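MerB2 (Bacillus megaterium, PDB 5C17) probably cleaves the carbon-mercury bond of organomercurials as an alkylmercury lyase, and holds a mercury(II) ion in this crystal form. Local coordinates at residues L62-R70 with S156-T164; P144-F154 with T164-V174. All coordinates share one frame; numbering follows the deposited sequence.

Contact 1: residues L62-R70 with S156-T164; sequences LAQRQMIVR and SEAPWAGGT. With DTV ((2S,3S)-1,4-dimercaptobutane-2,3-diol), chain D.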
loop_
_atom_site.group_PDB
_atom_site.type_symbol
_atom_site.label_atom_id
_atom_site.label_comp_id
_atom_site.label_asym_id
_atom_site.label_seq_id
_atom_site.Cartn_x
_atom_site.Cartn_y
_atom_site.Cartn_z
ATOM N N LEU A 62 2.657 2.200 -15.153
ATOM C CA LEU A 62 2.451 1.813 -13.751
ATOM C C LEU A 62 3.777 1.761 -12.999
ATOM O O LEU A 62 3.852 2.145 -11.839
ATOM C CB LEU A 62 1.724 0.472 -13.654
ATOM C CG LEU A 62 0.317 0.433 -14.232
ATOM C CD1 LEU A 62 -0.189 -1.004 -14.244
ATOM C CD2 LEU A 62 -0.613 1.352 -13.492
ATOM N N ALA A 63 4.828 1.308 -13.673
ATOM C CA ALA A 63 6.148 1.260 -13.060
ATOM C C ALA A 63 6.737 2.670 -12.855
ATOM O O ALA A 63 7.348 2.951 -11.818
ATOM C CB ALA A 63 7.084 0.377 -13.860
ATOM N N GLN A 64 6.543 3.554 -13.831
ATOM C CA GLN A 64 6.987 4.942 -13.704
ATOM C C GLN A 64 6.323 5.607 -12.496
ATOM O O GLN A 64 6.972 6.341 -11.745
ATOM C CB GLN A 64 6.682 5.747 -14.980
ATOM C CG GLN A 64 7.566 5.399 -16.179
ATOM C CD GLN A 64 7.146 6.083 -17.487
ATOM O OE1 GLN A 64 5.953 6.305 -17.752
ATOM N NE2 GLN A 64 8.137 6.411 -18.316
ATOM N N ARG A 65 5.038 5.317 -12.295
ATOM C CA ARG A 65 4.271 5.868 -11.175
ATOM C C ARG A 65 4.551 5.115 -9.871
ATOM O O ARG A 65 4.037 5.469 -8.822
ATOM C CB ARG A 65 2.773 5.803 -11.486
ATOM C CG ARG A 65 2.331 6.767 -12.562
ATOM C CD ARG A 65 0.842 6.648 -12.843
ATOM N NE ARG A 65 0.330 7.728 -13.677
ATOM C CZ ARG A 65 -0.051 8.904 -13.209
ATOM N NH1 ARG A 65 0.016 9.151 -11.911
ATOM N NH2 ARG A 65 -0.503 9.834 -14.041
ATOM N N GLN A 66 5.394 4.098 -9.949
ATOM C CA GLN A 66 5.727 3.238 -8.813
ATOM C C GLN A 66 4.470 2.709 -8.120
ATOM O O GLN A 66 4.436 2.521 -6.909
ATOM C CB GLN A 66 6.660 3.954 -7.841
ATOM C CG GLN A 66 7.940 4.404 -8.498
ATOM C CD GLN A 66 8.913 5.057 -7.534
ATOM O OE1 GLN A 66 8.542 5.515 -6.465
ATOM N NE2 GLN A 66 10.174 5.098 -7.921
ATOM N N MET A 67 3.452 2.446 -8.939
ATOM C CA MET A 67 2.258 1.729 -8.510
ATOM C C MET A 67 2.436 0.227 -8.564
ATOM O O MET A 67 1.656 -0.517 -7.965
ATOM C CB MET A 67 1.060 2.149 -9.352
ATOM C CG MET A 67 0.615 3.567 -9.048
ATOM S SD MET A 67 -0.658 4.183 -10.155
ATOM C CE MET A 67 -1.993 3.085 -9.709
ATOM N N ILE A 68 3.467 -0.192 -9.289
ATOM C CA ILE A 68 4.003 -1.548 -9.237
ATOM C C ILE A 68 5.508 -1.414 -9.074
ATOM O O ILE A 68 6.088 -0.368 -9.402
ATOM C CB ILE A 68 3.662 -2.387 -10.495
ATOM C CG1 ILE A 68 4.335 -1.807 -11.748
ATOM C CG2 ILE A 68 2.152 -2.479 -10.681
ATOM C CD1 ILE A 68 4.127 -2.641 -12.990
ATOM N N VAL A 69 6.116 -2.468 -8.547
ATOM C CA VAL A 69 7.561 -2.526 -8.335
ATOM C C VAL A 69 8.113 -3.735 -9.049
ATOM O O VAL A 69 7.561 -4.822 -8.936
ATOM C CB VAL A 69 7.937 -2.570 -6.831
ATOM C CG1 VAL A 69 9.413 -2.949 -6.621
ATOM C CG2 VAL A 69 7.626 -1.237 -6.195
ATOM N N ARG A 70 9.199 -3.516 -9.781
ATOM C CA ARG A 70 9.898 -4.590 -10.471
ATOM C C ARG A 70 11.283 -4.734 -9.896
ATOM O O ARG A 70 11.955 -3.738 -9.635
ATOM C CB ARG A 70 10.022 -4.299 -11.972
ATOM C CG ARG A 70 8.689 -4.370 -12.711
ATOM C CD ARG A 70 8.808 -4.076 -14.200
ATOM N NE ARG A 70 9.193 -2.690 -14.475
ATOM C CZ ARG A 70 9.097 -2.109 -15.670
ATOM N NH1 ARG A 70 9.477 -0.848 -15.836
ATOM N NH2 ARG A 70 8.624 -2.785 -16.709
ATOM N N SER A 156 -2.030 12.873 -6.986
ATOM C CA SER A 156 -2.278 12.019 -8.160
ATOM C C SER A 156 -1.116 11.882 -9.133
ATOM O O SER A 156 -1.164 11.026 -9.962
ATOM C CB SER A 156 -3.405 12.543 -8.953
ATOM O OG SER A 156 -3.059 13.714 -9.547
ATOM N N GLU A 157 -0.072 12.678 -8.976
ATOM C CA GLU A 157 1.082 12.529 -9.845
ATOM C C GLU A 157 2.303 12.010 -9.109
ATOM O O GLU A 157 3.303 11.705 -9.726
ATOM C CB GLU A 157 1.390 13.856 -10.536
ATOM C CG GLU A 157 0.440 14.163 -11.663
ATOM C CD GLU A 157 0.535 13.170 -12.818
ATOM O OE1 GLU A 157 1.656 12.831 -13.257
ATOM O OE2 GLU A 157 -0.527 12.724 -13.300
ATOM N N ALA A 158 2.201 11.877 -7.790
ATOM C CA ALA A 158 3.321 11.432 -6.990
ATOM C C ALA A 158 3.493 9.936 -7.154
ATOM O O ALA A 158 2.508 9.214 -7.166
ATOM C CB ALA A 158 3.083 11.768 -5.529
ATOM N N PRO A 159 4.743 9.478 -7.290
ATOM C CA PRO A 159 4.940 8.033 -7.295
ATOM C C PRO A 159 4.635 7.428 -5.926
ATOM O O PRO A 159 4.785 8.109 -4.900
ATOM C CB PRO A 159 6.421 7.875 -7.651
ATOM C CG PRO A 159 7.056 9.161 -7.255
ATOM C CD PRO A 159 6.013 10.216 -7.435
ATOM N N TRP A 160 4.216 6.170 -5.904
ATOM C CA TRP A 160 3.786 5.532 -4.665
ATOM C C TRP A 160 4.974 4.892 -3.909
ATOM O O TRP A 160 5.452 5.445 -2.921
ATOM C CB TRP A 160 2.712 4.465 -4.920
ATOM C CG TRP A 160 1.337 4.911 -5.417
ATOM C CD1 TRP A 160 1.033 6.004 -6.183
ATOM C CD2 TRP A 160 0.090 4.215 -5.201
ATOM N NE1 TRP A 160 -0.334 6.053 -6.418
ATOM C CE2 TRP A 160 -0.927 4.962 -5.832
ATOM C CE3 TRP A 160 -0.259 3.028 -4.524
ATOM C CZ2 TRP A 160 -2.269 4.559 -5.816
ATOM C CZ3 TRP A 160 -1.598 2.651 -4.493
ATOM C CH2 TRP A 160 -2.581 3.413 -5.137
ATOM N N ALA A 161 5.469 3.740 -4.368
ATOM C CA ALA A 161 6.346 2.916 -3.527
ATOM C C ALA A 161 7.591 3.655 -3.044
ATOM O O ALA A 161 7.981 3.527 -1.888
ATOM C CB ALA A 161 6.757 1.653 -4.274
ATOM N N GLY A 162 8.213 4.422 -3.934
ATOM C CA GLY A 162 9.437 5.138 -3.608
ATOM C C GLY A 162 9.244 6.636 -3.457
ATOM O O GLY A 162 10.214 7.408 -3.451
ATOM N N GLY A 163 7.987 7.045 -3.326
ATOM C CA GLY A 163 7.620 8.447 -3.212
ATOM C C GLY A 163 6.772 8.661 -1.972
ATOM O O GLY A 163 7.289 8.733 -0.861
ATOM N N THR A 164 5.462 8.736 -2.151
ATOM C CA THR A 164 4.572 9.051 -1.050
ATOM C C THR A 164 4.638 7.987 0.051
ATOM O O THR A 164 4.568 8.318 1.231
ATOM C CB THR A 164 3.158 9.227 -1.581
ATOM O OG1 THR A 164 3.165 10.286 -2.546
ATOM C CG2 THR A 164 2.172 9.560 -0.469
HETATM S S1 DTV D . -0.190 9.142 -3.518
HETATM C C1 DTV D . -0.820 7.886 -2.406
HETATM C C2 DTV D . -0.082 6.561 -2.512
HETATM O O2 DTV D . 1.237 6.714 -2.069
HETATM C C3 DTV D . -0.723 5.433 -1.696
HETATM O O3 DTV D . -2.019 5.175 -2.202
HETATM C C4 DTV D . -0.822 5.739 -0.211
HETATM S S4 DTV D . -0.984 4.260 0.781
HETATM O O HOH W 1 0.859 7.914 -9.685
HETATM O O HOH W 2 9.916 8.280 -6.463
#
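Met67 lies against one face of the Trp160 indole while the dithiol ligand DTV occupies the other. Met67 CG stands 3.7 Å from the centroid of the five-membered ring, almost on its normal, a CH-pi contact; SD sits obliquely to that ring in a Met-aromatic contact, and the bend at chi3 (66°) turns CE toward the indole, 4.2 Å from Trp160 CZ2. On the far face DTV O3 comes within 3.4 Å of Trp160 CZ3, so a broad, flat residue suits this shared wall. Helix 52-64 ends in a Schellman motif at Gln66, and carbonyls there meet the start of helix 160-164: Trp160 N binds Arg65 O and Ala161 N binds Gln66 O, each at 3.0 Å. The extended Gln66 side chain runs alongside Pro159 and brings OE1 to Gly162 N in a weak hydrogen bond (2.8 Å). Arg65 NH1 donates to Ser156 O, which lies in the guanidinium plane, and NH2 makes a salt bridge to Glu157 OE2, approaching from above the carboxylate plane; Lys17 shares OE2. With an alanine in place of the tryptophan, Met67 CG and DTV O3 would probably lose the indole between them. Backbone bonds thus fix the helix start and probably help set the indole in the pocket wall.

Contact 2: residues P144-F154 with T164-V174; sequences PDSTVIWTVPF and TCKQIHYFSSV. With HG (mercury (II) ion), chain B; DTV ((2S,3S)-1,4-dimercaptobutane-2,3-diol), chain D.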
loop_
_atom_site.group_PDB
_atom_site.type_symbol
_atom_site.label_atom_id
_atom_site.label_comp_id
_atom_site.label_asym_id
_atom_site.label_seq_id
_atom_site.Cartn_x
_atom_site.Cartn_y
_atom_site.Cartn_z
ATOM N N PRO A 144 2.534 -0.655 20.704
ATOM C CA PRO A 144 1.947 0.022 21.864
ATOM C C PRO A 144 0.495 0.433 21.624
ATOM O O PRO A 144 0.094 0.646 20.484
ATOM C CB PRO A 144 2.818 1.268 22.019
ATOM C CG PRO A 144 4.054 0.985 21.294
ATOM C CD PRO A 144 3.684 0.095 20.166
ATOM N N ASP A 145 -0.285 0.540 22.692
ATOM C CA ASP A 145 -1.703 0.842 22.540
ATOM C C ASP A 145 -1.940 2.212 21.899
ATOM O O ASP A 145 -2.992 2.441 21.300
ATOM C CB ASP A 145 -2.466 0.713 23.872
ATOM C CG ASP A 145 -1.860 1.530 25.005
ATOM O OD1 ASP A 145 -0.967 2.366 24.775
ATOM O OD2 ASP A 145 -2.302 1.330 26.159
ATOM N N SER A 146 -0.942 3.092 21.998
ATOM C CA SER A 146 -1.015 4.462 21.492
ATOM C C SER A 146 -0.557 4.642 20.033
ATOM O O SER A 146 -0.423 5.771 19.542
ATOM C CB SER A 146 -0.167 5.363 22.395
ATOM O OG SER A 146 1.107 4.783 22.613
ATOM N N THR A 147 -0.357 3.539 19.321
ATOM C CA THR A 147 0.125 3.578 17.946
ATOM C C THR A 147 -0.803 4.394 17.052
ATOM O O THR A 147 -2.028 4.263 17.106
ATOM C CB THR A 147 0.271 2.150 17.408
ATOM O OG1 THR A 147 1.311 1.478 18.119
ATOM C CG2 THR A 147 0.650 2.128 15.930
ATOM N N VAL A 148 -0.192 5.225 16.218
ATOM C CA VAL A 148 -0.891 6.077 15.268
ATOM C C VAL A 148 -0.111 6.088 13.955
ATOM O O VAL A 148 1.000 5.553 13.877
ATOM C CB VAL A 148 -1.062 7.516 15.794
ATOM C CG1 VAL A 148 -2.050 7.554 16.970
ATOM C CG2 VAL A 148 0.296 8.097 16.182
ATOM N N ILE A 149 -0.701 6.690 12.930
ATOM C CA ILE A 149 -0.074 6.814 11.624
ATOM C C ILE A 149 0.096 8.286 11.255
ATOM O O ILE A 149 -0.773 9.109 11.553
ATOM C CB ILE A 149 -0.929 6.102 10.566
ATOM C CG1 ILE A 149 -0.813 4.591 10.775
ATOM C CG2 ILE A 149 -0.517 6.491 9.133
ATOM C CD1 ILE A 149 -1.781 3.753 9.938
ATOM N N TRP A 150 1.231 8.597 10.640
ATOM C CA TRP A 150 1.494 9.898 10.061
ATOM C C TRP A 150 1.306 9.781 8.564
ATOM O O TRP A 150 1.934 8.937 7.925
ATOM C CB TRP A 150 2.919 10.314 10.379
ATOM C CG TRP A 150 3.394 11.535 9.680
ATOM C CD1 TRP A 150 4.131 11.593 8.538
ATOM C CD2 TRP A 150 3.186 12.883 10.088
ATOM N NE1 TRP A 150 4.386 12.885 8.199
ATOM C CE2 TRP A 150 3.827 13.705 9.142
ATOM C CE3 TRP A 150 2.521 13.477 11.159
ATOM C CZ2 TRP A 150 3.817 15.095 9.231
ATOM C CZ3 TRP A 150 2.518 14.853 11.249
ATOM C CH2 TRP A 150 3.163 15.648 10.290
ATOM N N THR A 151 0.452 10.629 8.007
ATOM C CA THR A 151 0.151 10.631 6.589
ATOM C C THR A 151 0.409 12.012 5.996
ATOM O O THR A 151 0.520 13.005 6.720
ATOM C CB THR A 151 -1.296 10.185 6.326
ATOM O OG1 THR A 151 -1.474 9.979 4.925
ATOM C CG2 THR A 151 -2.290 11.199 6.823
ATOM N N VAL A 152 0.534 12.052 4.675
ATOM C CA VAL A 152 0.758 13.290 3.950
ATOM C C VAL A 152 -0.328 13.449 2.902
ATOM O O VAL A 152 -1.008 12.484 2.553
ATOM C CB VAL A 152 2.155 13.327 3.281
ATOM C CG1 VAL A 152 3.239 13.273 4.337
ATOM C CG2 VAL A 152 2.338 12.201 2.258
ATOM N N PRO A 153 -0.488 14.664 2.364
ATOM C CA PRO A 153 -1.529 14.864 1.353
ATOM C C PRO A 153 -1.318 13.957 0.143
ATOM O O PRO A 153 -0.203 13.817 -0.346
ATOM C CB PRO A 153 -1.366 16.338 0.979
ATOM C CG PRO A 153 -0.772 16.961 2.186
ATOM C CD PRO A 153 0.157 15.932 2.741
ATOM N N PHE A 154 -2.376 13.322 -0.339
ATOM C CA PHE A 154 -2.227 12.465 -1.475
ATOM C C PHE A 154 -2.250 13.386 -2.725
ATOM O O PHE A 154 -2.829 14.424 -2.767
ATOM C CB PHE A 154 -3.226 11.244 -1.539
ATOM C CG PHE A 154 -3.041 10.170 -0.442
ATOM C CD1 PHE A 154 -2.085 10.273 0.554
ATOM C CD2 PHE A 154 -3.805 9.030 -0.476
ATOM C CE1 PHE A 154 -1.943 9.297 1.513
ATOM C CE2 PHE A 154 -3.658 8.045 0.479
ATOM C CZ PHE A 154 -2.726 8.193 1.476
ATOM N N THR A 164 5.462 8.736 -2.151
ATOM C CA THR A 164 4.572 9.051 -1.050
ATOM C C THR A 164 4.638 7.987 0.051
ATOM O O THR A 164 4.568 8.318 1.231
ATOM C CB THR A 164 3.158 9.227 -1.581
ATOM O OG1 THR A 164 3.165 10.286 -2.546
ATOM C CG2 THR A 164 2.172 9.560 -0.469
ATOM N N CYS A 165 4.795 6.714 -0.306
ATOM C CA CYS A 165 4.816 5.660 0.711
ATOM C C CYS A 165 5.997 5.846 1.678
ATOM O O CYS A 165 5.899 5.469 2.840
ATOM C CB CYS A 165 4.819 4.258 0.089
ATOM S SG CYS A 165 3.257 3.826 -0.727
ATOM N N LYS A 166 7.093 6.436 1.199
ATOM C CA LYS A 166 8.256 6.693 2.054
ATOM C C LYS A 166 8.035 7.849 3.033
ATOM O O LYS A 166 8.840 8.055 3.934
ATOM C CB LYS A 166 9.517 6.977 1.215
ATOM C CG LYS A 166 10.040 5.795 0.409
ATOM C CD LYS A 166 11.227 6.195 -0.502
ATOM C CE LYS A 166 12.493 6.604 0.271
ATOM N NZ LYS A 166 13.608 6.945 -0.650
ATOM N N GLN A 167 6.957 8.597 2.847
ATOM C CA GLN A 167 6.624 9.737 3.708
ATOM C C GLN A 167 5.569 9.418 4.769
ATOM O O GLN A 167 5.256 10.265 5.599
ATOM C CB GLN A 167 6.131 10.898 2.845
ATOM C CG GLN A 167 7.148 11.416 1.828
ATOM C CD GLN A 167 6.529 12.430 0.889
ATOM O OE1 GLN A 167 6.428 12.194 -0.314
ATOM N NE2 GLN A 167 6.086 13.554 1.437
ATOM N N ILE A 168 5.038 8.196 4.736
ATOM C CA ILE A 168 4.017 7.735 5.651
ATOM C C ILE A 168 4.708 6.828 6.670
ATOM O O ILE A 168 5.528 6.069 6.315
ATOM C CB ILE A 168 2.934 6.974 4.877
ATOM C CG1 ILE A 168 2.164 7.931 3.950
ATOM C CG2 ILE A 168 2.043 6.143 5.806
ATOM C CD1 ILE A 168 1.353 7.244 2.883
ATOM N N HIS A 169 4.319 6.977 7.926
ATOM C CA HIS A 169 4.944 6.255 9.013
ATOM C C HIS A 169 3.979 5.826 10.109
ATOM O O HIS A 169 2.935 6.376 10.318
ATOM C CB HIS A 169 5.970 7.188 9.697
ATOM C CG HIS A 169 6.934 7.833 8.765
ATOM N ND1 HIS A 169 7.856 7.123 8.036
ATOM C CD2 HIS A 169 7.121 9.127 8.463
ATOM C CE1 HIS A 169 8.558 7.963 7.310
ATOM N NE2 HIS A 169 8.120 9.177 7.541
ATOM N N TYR A 170 4.401 4.779 10.799
ATOM C CA TYR A 170 3.834 4.371 12.077
ATOM C C TYR A 170 4.649 5.120 13.138
ATOM O O TYR A 170 5.827 5.250 13.044
ATOM C CB TYR A 170 3.979 2.872 12.377
ATOM C CG TYR A 170 2.803 1.964 11.984
ATOM C CD1 TYR A 170 1.537 2.139 12.496
ATOM C CD2 TYR A 170 2.999 0.901 11.139
ATOM C CE1 TYR A 170 0.524 1.300 12.171
ATOM C CE2 TYR A 170 1.969 0.065 10.793
ATOM C CZ TYR A 170 0.721 0.273 11.310
ATOM O OH TYR A 170 -0.335 -0.520 11.030
ATOM N N PHE A 171 3.951 5.582 14.155
ATOM C CA PHE A 171 4.548 6.145 15.355
ATOM C C PHE A 171 3.959 5.419 16.577
ATOM O O PHE A 171 2.779 5.125 16.650
ATOM C CB PHE A 171 4.416 7.672 15.492
ATOM C CG PHE A 171 5.294 8.422 14.537
ATOM C CD1 PHE A 171 6.661 8.429 14.703
ATOM C CD2 PHE A 171 4.769 9.070 13.428
ATOM C CE1 PHE A 171 7.472 9.061 13.808
ATOM C CE2 PHE A 171 5.592 9.734 12.527
ATOM C CZ PHE A 171 6.946 9.721 12.733
ATOM N N SER A 172 4.802 5.183 17.567
ATOM C CA SER A 172 4.386 4.506 18.785
ATOM C C SER A 172 3.394 5.311 19.619
ATOM O O SER A 172 2.700 4.742 20.440
ATOM C CB SER A 172 5.624 4.210 19.627
ATOM O OG SER A 172 6.456 5.348 19.745
ATOM N N SER A 173 3.365 6.627 19.416
ATOM C CA SER A 173 2.449 7.528 20.105
ATOM C C SER A 173 2.440 8.856 19.383
ATOM O O SER A 173 3.356 9.163 18.619
ATOM C CB SER A 173 2.879 7.769 21.554
ATOM O OG SER A 173 4.084 8.515 21.585
ATOM N N VAL A 174 1.434 9.671 19.673
ATOM C CA VAL A 174 1.424 11.038 19.152
ATOM C C VAL A 174 2.601 11.835 19.736
ATOM O O VAL A 174 3.203 12.654 19.051
ATOM C CB VAL A 174 0.086 11.754 19.449
ATOM C CG1 VAL A 174 0.157 13.224 19.018
ATOM C CG2 VAL A 174 -1.073 11.030 18.742
HETATM HG HG HG B . 1.517 3.551 0.890
HETATM S S1 DTV D . -0.190 9.142 -3.518
HETATM C C1 DTV D . -0.820 7.886 -2.406
HETATM C C2 DTV D . -0.082 6.561 -2.512
HETATM O O2 DTV D . 1.237 6.714 -2.069
HETATM C C3 DTV D . -0.723 5.433 -1.696
HETATM O O3 DTV D . -2.019 5.175 -2.202
HETATM C C4 DTV D . -0.822 5.739 -0.211
HETATM S S4 DTV D . -0.984 4.260 0.781
HETATM O O HOH W 3 6.407 12.678 5.990
HETATM O O HOH W 4 0.547 2.230 -0.952
#
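Val148 and Phe171 pair through both backbone groups: Val148 N to Phe171 O and Phe171 N to Val148 O, each 3.0 Å and nearly straight. Two residues on, Trp150 N gives to His169 O at 2.8 Å and His169 N to Trp150 O, so these two antiparallel hydrogen-bonded pairs satisfy each other's main chain. Ile149 and Tyr170 form the non-hydrogen-bonded pair between them; the backbone of Ile149 bonds instead to Met192 of strand 190-192, and that of Tyr170 to Ala124 in a loop.

At the turn end, Pro144 O takes two donors, Thr147 N and Thr147 OG1, which closes a type I turn. Ser146 OG, placed between its backbone N and carbonyl carbon (chi1 48°), donates to Ser172 O at 2.7 Å in the carbonyl plane; a small hydroxyl suits this tight corner. Ser173 OG caps the N terminus of helix 174-183 at His176 N, and Ser172 OG bonds to the His176 ring. At the other end, a water accepts from Trp150 NE1 and donates to Gln167 O, bridging the indole edge to the loop.

Aromatic and aliphatic groups pack on both faces. Trp150 CB meets the edge of the Phe171 ring at CE2, 3.5 Å away, beside Trp180, while on the reverse face Ile149 CG1 touches Tyr170 CD1, whose hydroxyl is bonded to Thr106. Val152 CG2 packs on Thr164 CG2, and Phe154 lays a ring face over DTV C1.

Cys165 SG binds the mercury ion at 2.4 Å, with Cys102, DTV S4 at 2.6 Å and a water as the other ligands. Soft sulfur suits mercury, and the strand pairing that begins at His169, a few residues after Cys165, probably helps hold the segment carrying this thiolate.

In the fold
From the N terminus, the chain leaves helix 52-64 and enters strand 68-70, an edge strand of the eight-stranded antiparallel sheet. It then traverses the rest of that sheet and helix 103-113 before strand 148-151 of the small three-stranded sheet. Contact 1 closes this long excursion by returning helix 160-164 to residues 62-70; 85 residues lie between its segments. Contact 2 closes a loop of nine residues (155-163), which contains most of helix 160-164. The two therefore cross, their segments alternating along the chain, and they share Thr164. Trp160 O probably bonds to Cys165 N where they touch. Together they join the end of helix 52-64, the edge of the large sheet and the small sheet around the DTV and mercury site.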